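Local structure of glucose-1-phosphate thymidylyltransferase (Bacillus anthracis, 4ECM) at residues Asp84-Leu89 against Phe99-Gln104. The protein catalyses the transfer of a thymidylyl group from dTTP to glucose 1-phosphate, giving dTDP-glucose and pyrophosphate, a step of dTDP-L-rhamnose biosynthesis. Residues are numbered along the deposited sequence; the frame is centred on the assembly and turned at random.
Sequences DVVSFL and FTYRVQ. With DAU (2'deoxy-thymidine-5'-diphospho-alpha-D-glucose), chain B.
Tyr101 and Val86 meet because each sends the touching group anti to its own carbonyl carbon: Tyr101 CG (chi1 -57°) carries the phenol from the strand toward the helix, and Val86 CG2 is set over the ring. The two segments belong to a beta-alpha-beta unit of the Rossmann-like nucleotidyltransferase fold, in which helix 82-89 links the parallel strands 72-77 and 98-103. The axis of 84-89 runs almost exactly antiparallel to that of strand 99-103, 10.9 Å away, consistent with a crossover helix lying on its sheet. The CH-pi contact is well centred, with Val86 CG2 3.6 Å from the centroid of the Tyr101 ring and 12° off its normal. Val85 CG1 adds a looser, oblique touch on Tyr101 CE1 at 4.3 Å. One turn beyond Val85, Leu89 CB lies near the plane of the Tyr101 ring, at its hydroxyl edge, 3.3 Å from OH; that hydroxyl is hydrogen-bonded to the carbonyl oxygen of Gly90, just past the helix, which satisfies a buried polar atom. Leu89 also meets Phe99 at about a right angle, its CB 3.7 Å from Phe99 CE2 and its CD1 over one face toward the rim. Val62 of helix 57-67 touches both Leu89 and Phe99, extending this apolar layer. Val86 also packs against Val103 of the second subunit, so the layer reaches a subunit interface. At the C-terminal end of 99-104, the extended Gln104 side chain hydrogen-bonds to the thymine of the bound dTDP-glucose, consistent with base recognition: its NE2, also hydrogen-bonded to Gln112 OE1 and Gly109 O, gives a weak hydrogen bond to O41, whereas N31 of the ligand donates to Gln104 OE1 over 2.7 Å, nearly straight at 169°.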
# COMPACT_ATOMS: atom_id res chain seq x y z
N ASP A 84 -1.59 -6.13 2.63
CA ASP A 84 -2.42 -6.81 1.63
C ASP A 84 -3.16 -8.00 2.21
O ASP A 84 -4.31 -8.21 1.90
CB ASP A 84 -1.57 -7.24 0.44
CG ASP A 84 -1.17 -6.06 -0.46
OD1 ASP A 84 -1.78 -4.97 -0.37
OD2 ASP A 84 -0.26 -6.26 -1.27
N VAL A 85 -2.50 -8.74 3.09
CA VAL A 85 -3.15 -9.88 3.71
C VAL A 85 -4.33 -9.40 4.53
O VAL A 85 -5.44 -9.94 4.42
CB VAL A 85 -2.16 -10.69 4.58
CG1 VAL A 85 -2.90 -11.78 5.34
CG2 VAL A 85 -1.03 -11.28 3.70
N VAL A 86 -4.12 -8.37 5.33
CA VAL A 86 -5.19 -7.81 6.14
C VAL A 86 -6.29 -7.19 5.27
O VAL A 86 -7.47 -7.30 5.61
CB VAL A 86 -4.64 -6.82 7.18
CG1 VAL A 86 -5.78 -6.10 7.88
CG2 VAL A 86 -3.75 -7.58 8.19
N SER A 87 -5.93 -6.56 4.15
CA SER A 87 -6.95 -6.00 3.28
C SER A 87 -7.88 -7.09 2.80
O SER A 87 -9.06 -6.84 2.61
CB SER A 87 -6.37 -5.25 2.09
OG SER A 87 -5.62 -4.13 2.52
N PHE A 88 -7.35 -8.29 2.55
CA PHE A 88 -8.24 -9.41 2.16
C PHE A 88 -9.04 -9.99 3.31
O PHE A 88 -10.25 -10.23 3.18
CB PHE A 88 -7.45 -10.60 1.60
CG PHE A 88 -7.28 -10.60 0.12
CD1 PHE A 88 -8.33 -11.03 -0.70
CD2 PHE A 88 -6.07 -10.24 -0.47
CE1 PHE A 88 -8.18 -11.06 -2.10
CE2 PHE A 88 -5.91 -10.27 -1.87
CZ PHE A 88 -6.96 -10.68 -2.68
N LEU A 89 -8.37 -10.22 4.44
CA LEU A 89 -8.98 -10.98 5.53
C LEU A 89 -9.74 -10.22 6.61
O LEU A 89 -10.68 -10.75 7.21
CB LEU A 89 -7.90 -11.87 6.15
CG LEU A 89 -7.31 -12.99 5.26
CD1 LEU A 89 -6.33 -13.82 6.09
CD2 LEU A 89 -8.37 -13.92 4.67
N PHE A 99 -9.73 -13.18 13.39
CA PHE A 99 -8.30 -13.18 13.11
C PHE A 99 -7.47 -12.34 14.07
O PHE A 99 -7.89 -11.30 14.55
CB PHE A 99 -8.01 -12.66 11.69
CG PHE A 99 -8.53 -13.54 10.58
CD1 PHE A 99 -8.14 -14.87 10.49
CD2 PHE A 99 -9.36 -13.03 9.59
CE1 PHE A 99 -8.62 -15.68 9.48
CE2 PHE A 99 -9.84 -13.83 8.57
CZ PHE A 99 -9.46 -15.16 8.50
N THR A 100 -6.25 -12.80 14.29
CA THR A 100 -5.24 -12.09 15.08
C THR A 100 -3.97 -12.20 14.24
O THR A 100 -3.69 -13.27 13.69
CB THR A 100 -5.08 -12.71 16.48
OG1 THR A 100 -6.34 -12.63 17.18
CG2 THR A 100 -4.00 -11.99 17.31
N TYR A 101 -3.20 -11.11 14.12
CA TYR A 101 -2.02 -11.10 13.27
C TYR A 101 -0.70 -10.83 13.97
O TYR A 101 -0.62 -9.99 14.88
CB TYR A 101 -2.19 -10.00 12.19
CG TYR A 101 -3.42 -10.13 11.31
CD1 TYR A 101 -3.36 -10.80 10.09
CD2 TYR A 101 -4.62 -9.54 11.67
CE1 TYR A 101 -4.52 -10.91 9.25
CE2 TYR A 101 -5.77 -9.64 10.85
CZ TYR A 101 -5.70 -10.32 9.64
OH TYR A 101 -6.82 -10.40 8.85
N ARG A 102 0.34 -11.51 13.51
CA ARG A 102 1.70 -11.26 14.00
C ARG A 102 2.71 -11.30 12.84
O ARG A 102 2.53 -12.04 11.90
CB ARG A 102 2.12 -12.24 15.07
CG ARG A 102 1.21 -12.22 16.28
CD ARG A 102 1.99 -12.72 17.47
NE ARG A 102 2.88 -11.68 17.99
CZ ARG A 102 3.99 -11.91 18.67
NH1 ARG A 102 4.43 -13.16 18.87
NH2 ARG A 102 4.70 -10.88 19.11
N VAL A 103 3.76 -10.50 12.97
CA VAL A 103 4.80 -10.36 11.97
C VAL A 103 6.01 -11.26 12.22
O VAL A 103 6.54 -11.31 13.32
CB VAL A 103 5.32 -8.88 11.94
CG1 VAL A 103 6.55 -8.73 11.01
CG2 VAL A 103 4.19 -7.92 11.54
N GLN A 104 6.44 -11.95 11.16
CA GLN A 104 7.65 -12.75 11.18
C GLN A 104 8.67 -11.88 10.46
O GLN A 104 8.54 -11.62 9.27
CB GLN A 104 7.45 -14.09 10.48
CG GLN A 104 8.66 -14.99 10.61
CD GLN A 104 8.50 -16.31 9.91
OE1 GLN A 104 7.64 -16.49 9.04
NE2 GLN A 104 9.36 -17.28 10.29
O6 DAU B . 4.46 -28.52 1.56
C6 DAU B . 4.78 -29.55 2.49
C5 DAU B . 6.21 -29.38 2.97
O5 DAU B . 6.33 -28.07 3.51
C4 DAU B . 6.59 -30.43 4.02
O4 DAU B . 6.56 -31.74 3.46
C3 DAU B . 7.98 -30.19 4.61
O3 DAU B . 8.20 -31.15 5.67
C2 DAU B . 8.03 -28.75 5.14
O2 DAU B . 9.35 -28.43 5.61
C1 DAU B . 7.61 -27.76 4.07
O1 DAU B . 8.59 -27.75 3.03
P2 DAU B . 8.76 -26.48 2.06
O3P DAU B . 7.65 -26.44 1.03
O4P DAU B . 10.20 -26.44 1.64
OPP DAU B . 8.46 -25.24 3.06
P DAU B . 8.48 -23.71 2.56
O1P DAU B . 8.01 -23.65 1.13
O2P DAU B . 9.78 -23.12 2.96
O5' DAU B . 7.31 -23.05 3.46
C5' DAU B . 5.96 -23.38 3.19
C4' DAU B . 4.95 -22.41 3.79
O4' DAU B . 5.26 -21.99 5.12
C3' DAU B . 4.75 -21.17 2.95
O3' DAU B . 3.34 -21.11 2.70
C2' DAU B . 5.20 -20.01 3.80
C1' DAU B . 5.25 -20.58 5.21
N11 DAU B . 6.46 -20.29 5.99
C61 DAU B . 7.71 -20.70 5.45
C51 DAU B . 8.89 -20.17 5.93
C5A DAU B . 10.22 -20.70 5.43
C21 DAU B . 6.45 -19.18 6.86
O21 DAU B . 5.26 -18.75 7.31
N31 DAU B . 7.59 -18.65 7.36
C41 DAU B . 8.80 -19.08 6.94
O41 DAU B . 9.93 -18.52 7.43